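Putative uncharacterized protein (Mycobacterium smegmatis, PDB 3UID) probably acts as a type II toxin of the SRPBCC superfamily and AHA1 family, perhaps related to the hypoxic response. Local coordinates at residues I28-K40 and P48-G60. Sequence-based numbering, arbitrary orientation. Where two conformers were deposited one is given.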
ATOM      1  N   ILE A  28      -1.055   7.632  11.599  1.00  6.01           N
ATOM      2  CA  ILE A  28      -0.777   6.824  10.426  1.00  7.44           C
ATOM      3  C   ILE A  28      -1.981   5.960  10.055  1.00  6.64           C
ATOM      4  O   ILE A  28      -2.286   5.782   8.882  1.00  7.27           O
ATOM      5  CB  ILE A  28       0.493   5.975  10.623  1.00  6.23           C
ATOM      6  CG1 ILE A  28       1.672   6.878  11.000  1.00  8.39           C
ATOM      7  CG2 ILE A  28       0.817   5.203   9.357  1.00  9.15           C
ATOM      8  CD1 ILE A  28       2.038   7.911   9.933  1.00 10.12           C
ATOM      9  N   TRP A  29      -2.683   5.437  11.056  1.00  5.39           N
ATOM     10  CA  TRP A  29      -3.867   4.640  10.788  1.00  7.28           C
ATOM     11  C   TRP A  29      -4.849   5.406   9.894  1.00  9.50           C
ATOM     12  O   TRP A  29      -5.447   4.833   8.986  1.00  8.28           O
ATOM     13  CB  TRP A  29      -4.564   4.235  12.092  1.00 10.30           C
ATOM     14  CG  TRP A  29      -5.790   3.418  11.841  1.00  9.88           C
ATOM     15  CD1 TRP A  29      -7.084   3.865  11.778  1.00 10.67           C
ATOM     16  CD2 TRP A  29      -5.839   2.018  11.572  1.00  9.10           C
ATOM     17  NE1 TRP A  29      -7.934   2.820  11.518  1.00 10.31           N
ATOM     18  CE2 TRP A  29      -7.195   1.674  11.379  1.00  8.28           C
ATOM     19  CE3 TRP A  29      -4.870   1.013  11.494  1.00  9.48           C
ATOM     20  CZ2 TRP A  29      -7.600   0.372  11.111  1.00 10.66           C
ATOM     21  CZ3 TRP A  29      -5.278  -0.281  11.216  1.00 11.45           C
ATOM     22  CH2 TRP A  29      -6.626  -0.590  11.035  1.00  9.95           C
ATOM     23  N   GLN A  30      -5.009   6.695  10.164  1.00  8.67           N
ATOM     24  CA  GLN A  30      -5.974   7.517   9.438  1.00  9.63           C
ATOM     25  C   GLN A  30      -5.610   7.771   7.977  1.00  9.31           C
ATOM     26  O   GLN A  30      -6.489   8.110   7.165  1.00 10.83           O
ATOM     27  CB  GLN A  30      -6.208   8.843  10.173  1.00 11.29           C
ATOM     28  CG  GLN A  30      -6.881   8.678  11.519  1.00 11.51           C
ATOM     29  CD  GLN A  30      -8.259   8.022  11.432  1.00  9.63           C
ATOM     30  OE1 GLN A  30      -8.965   8.169  10.428  1.00 18.79           O
ATOM     31  NE2 GLN A  30      -8.634   7.299  12.469  1.00 19.43           N
ATOM     32  N   ILE A  31      -4.333   7.619   7.638  1.00  8.20           N
ATOM     33  CA  ILE A  31      -3.904   7.654   6.238  1.00  9.96           C
ATOM     34  C   ILE A  31      -4.663   6.590   5.431  1.00  9.59           C
ATOM     35  O   ILE A  31      -5.085   6.836   4.292  1.00 10.92           O
ATOM     36  CB  ILE A  31      -2.381   7.410   6.099  1.00  8.38           C
ATOM     37  CG1 ILE A  31      -1.559   8.526   6.773  1.00 14.55           C
ATOM     38  CG2 ILE A  31      -1.982   7.235   4.624  1.00 11.49           C
ATOM     39  CD1 ILE A  31      -1.576   9.834   6.029  1.00 17.05           C
ATOM     40  N   TYR A  32      -4.822   5.405   6.024  1.00  7.55           N
ATOM     41  CA  TYR A  32      -5.470   4.274   5.363  1.00  7.70           C
ATOM     42  C   TYR A  32      -6.976   4.233   5.597  1.00  6.60           C
ATOM     43  O   TYR A  32      -7.718   3.734   4.757  1.00  9.74           O
ATOM     44  CB  TYR A  32      -4.799   2.964   5.802  1.00  8.96           C
ATOM     45  CG  TYR A  32      -3.349   2.996   5.417  1.00  6.70           C
ATOM     46  CD1 TYR A  32      -2.948   2.654   4.135  1.00  7.12           C
ATOM     47  CD2 TYR A  32      -2.384   3.449   6.312  1.00  8.55           C
ATOM     48  CE1 TYR A  32      -1.613   2.739   3.756  1.00  7.35           C
ATOM     49  CE2 TYR A  32      -1.044   3.533   5.946  1.00  7.41           C
ATOM     50  CZ  TYR A  32      -0.669   3.169   4.670  1.00 10.10           C
ATOM     51  OH  TYR A  32       0.649   3.259   4.299  1.00  8.87           O
ATOM     52  N   ALA A  33      -7.414   4.778   6.728  1.00  7.66           N
ATOM     53  CA  ALA A  33      -8.822   4.745   7.097  1.00  6.54           C
ATOM     54  C   ALA A  33      -9.643   5.812   6.388  1.00  8.52           C
ATOM     55  O   ALA A  33     -10.851   5.656   6.211  1.00 12.21           O
ATOM     56  CB  ALA A  33      -8.964   4.882   8.613  1.00  8.41           C
ATOM     57  N   ASP A  34      -8.992   6.905   5.996  1.00  8.90           N
ATOM     58  CA  ASP A  34      -9.675   7.998   5.294  1.00  9.38           C
ATOM     59  C   ASP A  34      -9.308   7.932   3.821  1.00  8.62           C
ATOM     60  O   ASP A  34      -8.140   8.141   3.461  1.00  7.66           O
ATOM     61  CB  ASP A  34      -9.232   9.339   5.873  1.00  9.05           C
ATOM     62  CG  ASP A  34      -9.884  10.529   5.186  1.00 13.73           C
ATOM     63  OD1 ASP A  34     -10.565  10.354   4.147  1.00 12.11           O
ATOM     64  OD2 ASP A  34      -9.694  11.652   5.695  1.00 13.14           O
ATOM     65  N   PRO A  35     -10.292   7.626   2.948  1.00  9.67           N
ATOM     66  CA  PRO A  35      -9.927   7.411   1.544  1.00  8.11           C
ATOM     67  C   PRO A  35      -9.367   8.650   0.851  1.00  8.24           C
ATOM     68  O   PRO A  35      -8.617   8.496  -0.115  1.00  8.79           O
ATOM     69  CB  PRO A  35     -11.257   6.979   0.902  1.00  8.95           C
ATOM     70  CG  PRO A  35     -12.299   7.614   1.765  1.00  8.90           C
ATOM     71  CD  PRO A  35     -11.740   7.502   3.165  1.00 10.82           C
ATOM     72  N   ARG A  36      -9.693   9.851   1.314  1.00  9.35           N
ATOM     73  CA  ARG A  36      -9.124  11.049   0.705  0.50  8.72           C
ATOM     74  C   ARG A  36      -7.638  11.191   1.046  1.00  9.97           C
ATOM     75  O   ARG A  36      -6.862  11.748   0.262  1.00 10.98           O
ATOM     76  CB  ARG A  36      -9.904  12.300   1.124  0.50 10.90           C
ATOM     77  CG  ARG A  36     -11.411  12.194   0.927  0.50 14.18           C
ATOM     78  CD  ARG A  36     -11.838  12.363  -0.533  0.50 15.38           C
ATOM     79  NE  ARG A  36     -12.123  11.090  -1.197  0.50 20.26           N
ATOM     80  CZ  ARG A  36     -11.404  10.591  -2.197  0.50 16.39           C
ATOM     81  NH1 ARG A  36     -10.351  11.252  -2.655  0.50 18.91           N
ATOM     82  NH2 ARG A  36     -11.740   9.429  -2.740  0.50 16.70           N
ATOM     83  N   GLN A  37      -7.236  10.685   2.211  1.00  7.18           N
ATOM     84  CA  GLN A  37      -5.815  10.726   2.580  1.00  6.84           C
ATOM     85  C   GLN A  37      -5.025   9.635   1.869  1.00  4.47           C
ATOM     86  O   GLN A  37      -3.896   9.849   1.418  1.00  6.92           O
ATOM     87  CB  GLN A  37      -5.651  10.622   4.099  1.00  5.91           C
ATOM     88  CG  GLN A  37      -6.312  11.782   4.834  1.00  7.07           C
ATOM     89  CD  GLN A  37      -6.089  11.702   6.324  1.00  7.92           C
ATOM     90  OE1 GLN A  37      -4.970  11.480   6.779  1.00 11.17           O
ATOM     91  NE2 GLN A  37      -7.149  11.879   7.085  1.00 12.29           N
ATOM     92  N   LEU A  38      -5.632   8.459   1.754  1.00  6.26           N
ATOM     93  CA  LEU A  38      -5.020   7.365   1.018  1.00  7.74           C
ATOM     94  C   LEU A  38      -4.786   7.787  -0.435  1.00  7.37           C
ATOM     95  O   LEU A  38      -3.700   7.582  -0.994  1.00  6.52           O
ATOM     96  CB  LEU A  38      -5.922   6.133   1.069  1.00  5.59           C
ATOM     97  CG  LEU A  38      -5.287   4.845   0.542  1.00  8.40           C
ATOM     98  CD1 LEU A  38      -3.940   4.589   1.210  1.00  9.88           C
ATOM     99  CD2 LEU A  38      -6.250   3.719   0.797  1.00 10.56           C
ATOM    100  N   GLU A  39      -5.782   8.417  -1.042  1.00  7.27           N
ATOM    101  CA  GLU A  39      -5.683   8.902  -2.417  0.50  7.25           C
ATOM    102  C   GLU A  39      -4.563   9.931  -2.562  1.00  9.33           C
ATOM    103  O   GLU A  39      -3.880   9.996  -3.573  1.00 10.61           O
ATOM    104  CB  GLU A  39      -7.018   9.515  -2.855  0.50  6.37           C
ATOM    105  CG  GLU A  39      -7.011  10.042  -4.287  0.50  5.37           C
ATOM    106  CD  GLU A  39      -8.360  10.553  -4.741  0.50 11.30           C
ATOM    107  OE1 GLU A  39      -9.327   9.761  -4.785  0.50  6.72           O
ATOM    108  OE2 GLU A  39      -8.456  11.759  -5.063  0.50 23.91           O
ATOM    109  N   LYS A  40      -4.416  10.765  -1.532  1.00  6.64           N
ATOM    110  CA  LYS A  40      -3.399  11.808  -1.538  1.00  6.50           C
ATOM    111  C   LYS A  40      -1.992  11.209  -1.586  1.00  7.24           C
ATOM    112  O   LYS A  40      -1.163  11.607  -2.404  1.00  8.77           O
ATOM    113  CB  LYS A  40      -3.566  12.704  -0.304  1.00  8.57           C
ATOM    114  CG  LYS A  40      -2.478  13.762  -0.149  1.00  6.91           C
ATOM    115  CD  LYS A  40      -2.526  14.821  -1.271  1.00 10.12           C
ATOM    116  CE  LYS A  40      -1.533  15.950  -0.979  1.00 11.81           C
ATOM    117  NZ  LYS A  40      -1.626  17.036  -1.998  1.00 22.43           N
ATOM    118  N   PRO A  48      -1.130  10.727 -10.578  1.00  9.60           N
ATOM    119  CA  PRO A  48      -2.464  10.826  -9.978  1.00 11.30           C
ATOM    120  C   PRO A  48      -3.040   9.469  -9.606  1.00 12.41           C
ATOM    121  O   PRO A  48      -2.823   8.465 -10.301  1.00 13.51           O
ATOM    122  CB  PRO A  48      -3.302  11.460 -11.090  1.00 12.97           C
ATOM    123  CG  PRO A  48      -2.321  12.180 -11.952  1.00 14.37           C
ATOM    124  CD  PRO A  48      -1.075  11.363 -11.911  1.00  9.15           C
ATOM    125  N   ALA A  49      -3.786   9.454  -8.507  1.00  9.38           N
ATOM    126  CA  ALA A  49      -4.485   8.269  -8.066  1.00 11.23           C
ATOM    127  C   ALA A  49      -5.909   8.657  -7.708  1.00 10.84           C
ATOM    128  O   ALA A  49      -6.204   9.828  -7.429  1.00 11.18           O
ATOM    129  CB  ALA A  49      -3.779   7.667  -6.856  1.00  9.24           C
ATOM    130  N   THR A  50      -6.792   7.669  -7.738  1.00 10.43           N
ATOM    131  CA  THR A  50      -8.148   7.847  -7.256  1.00  7.61           C
ATOM    132  C   THR A  50      -8.512   6.656  -6.376  1.00 10.82           C
ATOM    133  O   THR A  50      -8.327   5.504  -6.769  1.00 11.43           O
ATOM    134  CB  THR A  50      -9.134   7.899  -8.420  1.00 12.18           C
ATOM    135  OG1 THR A  50      -8.804   8.997  -9.274  1.00 15.33           O
ATOM    136  CG2 THR A  50     -10.563   8.077  -7.903  1.00 18.13           C
ATOM    137  N   VAL A  51      -9.024   6.936  -5.185  1.00  8.86           N
ATOM    138  CA  VAL A  51      -9.646   5.885  -4.384  1.00  9.34           C
ATOM    139  C   VAL A  51     -11.136   5.948  -4.681  1.00  9.84           C
ATOM    140  O   VAL A  51     -11.793   6.975  -4.461  1.00 11.24           O
ATOM    141  CB  VAL A  51      -9.340   6.047  -2.881  1.00  8.37           C
ATOM    142  CG1 VAL A  51     -10.195   5.106  -2.032  1.00  7.05           C
ATOM    143  CG2 VAL A  51      -7.851   5.817  -2.628  1.00  9.91           C
ATOM    144  N   VAL A  52     -11.645   4.867  -5.256  1.00  8.37           N
ATOM    145  CA  VAL A  52     -13.018   4.829  -5.745  1.00 10.59           C
ATOM    146  C   VAL A  52     -13.960   4.368  -4.640  1.00 12.00           C
ATOM    147  O   VAL A  52     -14.695   5.184  -4.065  1.00 14.87           O
ATOM    148  CB  VAL A  52     -13.117   3.974  -7.028  1.00 10.87           C
ATOM    149  CG1 VAL A  52     -14.560   3.907  -7.526  1.00 12.49           C
ATOM    150  CG2 VAL A  52     -12.221   4.583  -8.121  1.00 11.20           C
ATOM    151  N   ASP A  53     -13.931   3.077  -4.319  1.00 10.44           N
ATOM    152  CA  ASP A  53     -14.702   2.572  -3.191  1.00  8.97           C
ATOM    153  C   ASP A  53     -13.743   2.317  -2.049  1.00  8.62           C
ATOM    154  O   ASP A  53     -12.584   1.977  -2.273  1.00  9.40           O
ATOM    155  CB  ASP A  53     -15.423   1.266  -3.550  1.00  9.68           C
ATOM    156  CG  ASP A  53     -16.455   1.449  -4.637  1.00 18.25           C
ATOM    157  OD1 ASP A  53     -17.080   2.527  -4.695  1.00 20.26           O
ATOM    158  OD2 ASP A  53     -16.631   0.506  -5.431  1.00 35.78           O
ATOM    159  N   HIS A  54     -14.224   2.482  -0.823  1.00  9.23           N
ATOM    160  CA  HIS A  54     -13.374   2.288   0.346  1.00  7.67           C
ATOM    161  C   HIS A  54     -14.238   1.941   1.565  1.00 11.92           C
ATOM    162  O   HIS A  54     -15.078   2.731   1.996  1.00 14.44           O
ATOM    163  CB  HIS A  54     -12.574   3.569   0.588  1.00  8.26           C
ATOM    164  CG  HIS A  54     -11.655   3.510   1.772  1.00  9.51           C
ATOM    165  ND1 HIS A  54     -12.109   3.598   3.072  1.00 10.59           N
ATOM    166  CD2 HIS A  54     -10.306   3.407   1.850  1.00 11.35           C
ATOM    167  CE1 HIS A  54     -11.081   3.538   3.900  1.00 13.88           C
ATOM    168  NE2 HIS A  54      -9.976   3.419   3.185  1.00 11.32           N
ATOM    169  N   ASP A  55     -14.027   0.746   2.098  1.00 12.18           N
ATOM    170  CA  ASP A  55     -14.745   0.275   3.269  1.00 11.44           C
ATOM    171  C   ASP A  55     -13.734  -0.522   4.089  1.00 11.47           C
ATOM    172  O   ASP A  55     -13.526  -1.704   3.825  1.00 15.37           O
ATOM    173  CB  ASP A  55     -15.889  -0.615   2.797  1.00 13.24           C
ATOM    174  CG  ASP A  55     -16.751  -1.142   3.928  1.00 22.07           C
ATOM    175  OD1 ASP A  55     -16.565  -0.744   5.101  1.00 23.46           O
ATOM    176  OD2 ASP A  55     -17.637  -1.960   3.614  1.00 27.19           O
ATOM    177  N   LEU A  56     -13.068   0.128   5.043  1.00 12.33           N
ATOM    178  CA  LEU A  56     -12.024  -0.557   5.820  1.00 13.24           C
ATOM    179  C   LEU A  56     -12.606  -1.335   6.993  1.00 14.26           C
ATOM    180  O   LEU A  56     -12.538  -0.902   8.147  1.00 18.06           O
ATOM    181  CB  LEU A  56     -10.954   0.428   6.298  1.00 13.45           C
ATOM    182  CG  LEU A  56      -9.663  -0.158   6.880  1.00 13.68           C
ATOM    183  CD1 LEU A  56      -8.965  -1.051   5.888  1.00 15.93           C
ATOM    184  CD2 LEU A  56      -8.729   0.961   7.346  1.00 17.28           C
ATOM    185  N   ARG A  57     -13.177  -2.491   6.674  1.00 11.36           N
ATOM    186  CA  ARG A  57     -13.770  -3.380   7.662  1.00 12.06           C
ATOM    187  C   ARG A  57     -13.681  -4.769   7.050  1.00 10.54           C
ATOM    188  O   ARG A  57     -13.633  -4.904   5.825  1.00 14.50           O
ATOM    189  CB  ARG A  57     -15.228  -2.992   7.935  1.00 23.40           C
ATOM    190  CG  ARG A  57     -15.712  -3.340   9.342  1.00 37.16           C
ATOM    191  CD  ARG A  57     -14.956  -2.556  10.428  1.00 43.05           C
ATOM    192  NE  ARG A  57     -13.897  -3.331  11.081  1.00 35.60           N
ATOM    193  CZ  ARG A  57     -13.796  -3.499  12.396  1.00 45.87           C
ATOM    194  NH1 ARG A  57     -14.693  -2.944  13.202  1.00 56.97           N
ATOM    195  NH2 ARG A  57     -12.803  -4.218  12.911  1.00 41.74           N
ATOM    196  N   PRO A  58     -13.633  -5.812   7.886  1.00 12.72           N
ATOM    197  CA  PRO A  58     -13.548  -7.162   7.320  1.00 13.38           C
ATOM    198  C   PRO A  58     -14.712  -7.441   6.367  1.00 17.32           C
ATOM    199  O   PRO A  58     -15.867  -7.173   6.705  1.00 19.20           O
ATOM    200  CB  PRO A  58     -13.618  -8.060   8.558  1.00 11.57           C
ATOM    201  CG  PRO A  58     -13.047  -7.207   9.654  1.00 12.66           C
ATOM    202  CD  PRO A  58     -13.550  -5.820   9.356  1.00 13.19           C
ATOM    203  N   GLY A  59     -14.398  -7.967   5.186  1.00 16.18           N
ATOM    204  CA  GLY A  59     -15.394  -8.177   4.152  1.00 14.54           C
ATOM    205  C   GLY A  59     -15.563  -6.977   3.241  1.00 14.06           C
ATOM    206  O   GLY A  59     -16.230  -7.054   2.210  1.00 21.62           O
ATOM    207  N   GLY A  60     -14.946  -5.861   3.606  1.00 13.63           N
ATOM    208  CA  GLY A  60     -15.045  -4.659   2.803  1.00 15.38           C
ATOM    209  C   GLY A  60     -14.112  -4.701   1.612  1.00 12.96           C
ATOM    210  O   GLY A  60     -13.308  -5.622   1.473  1.00 13.16           O
TER
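OE1 of E39 is gripped by three N-H groups from two sides of the contact. The backbone N of V51 donates to it at 2.9 Å, reaching the anti side of the carboxylate, while NH1 and NH2 of R36 come from above the carboxylate plane, NH1 at 2.8 Å from OE1. With CG anti to its backbone N (chi1 -180°) and the chain extended beyond it, E39 carries its carboxylate to the strand; R36, one helical turn back, bends at chi2 and chi3 and curls around to meet it end-on. In the conformer described, the guanidinium charge probably stabilises the ionised carboxylate.

The second polar tie joins H54 NE2 to Y32 O at 2.8 Å, with the acceptor in the imidazole plane and the donor in the carbonyl plane. This bond identifies NE2 as a protonated nitrogen and helps fix the ring's rotation. P35 lies across one imidazole face, its CB 4.0 Å from the ring centroid in a CH-pi contact, and the same CB touches V51 CG1 at 3.6 Å. V51 CG2 packs against L38 CB, and farther along L56 CD2 touches A33 CA and CB and, obliquely, CZ2 of W29.

D34, at the junction of the two helices, N-caps helix 35-42 by accepting from R36 N. Helices 25-33 and 35-42 rest on edge strand 50-54 of this Bet v 1-like fold's antiparallel sheet and on the loop after it, with 35-40 running roughly antiparallel to 50-54 (145°). Strand 61-67 flanks the strand within the sheet, and helix 144-158 packs against I28, I31 and Y32.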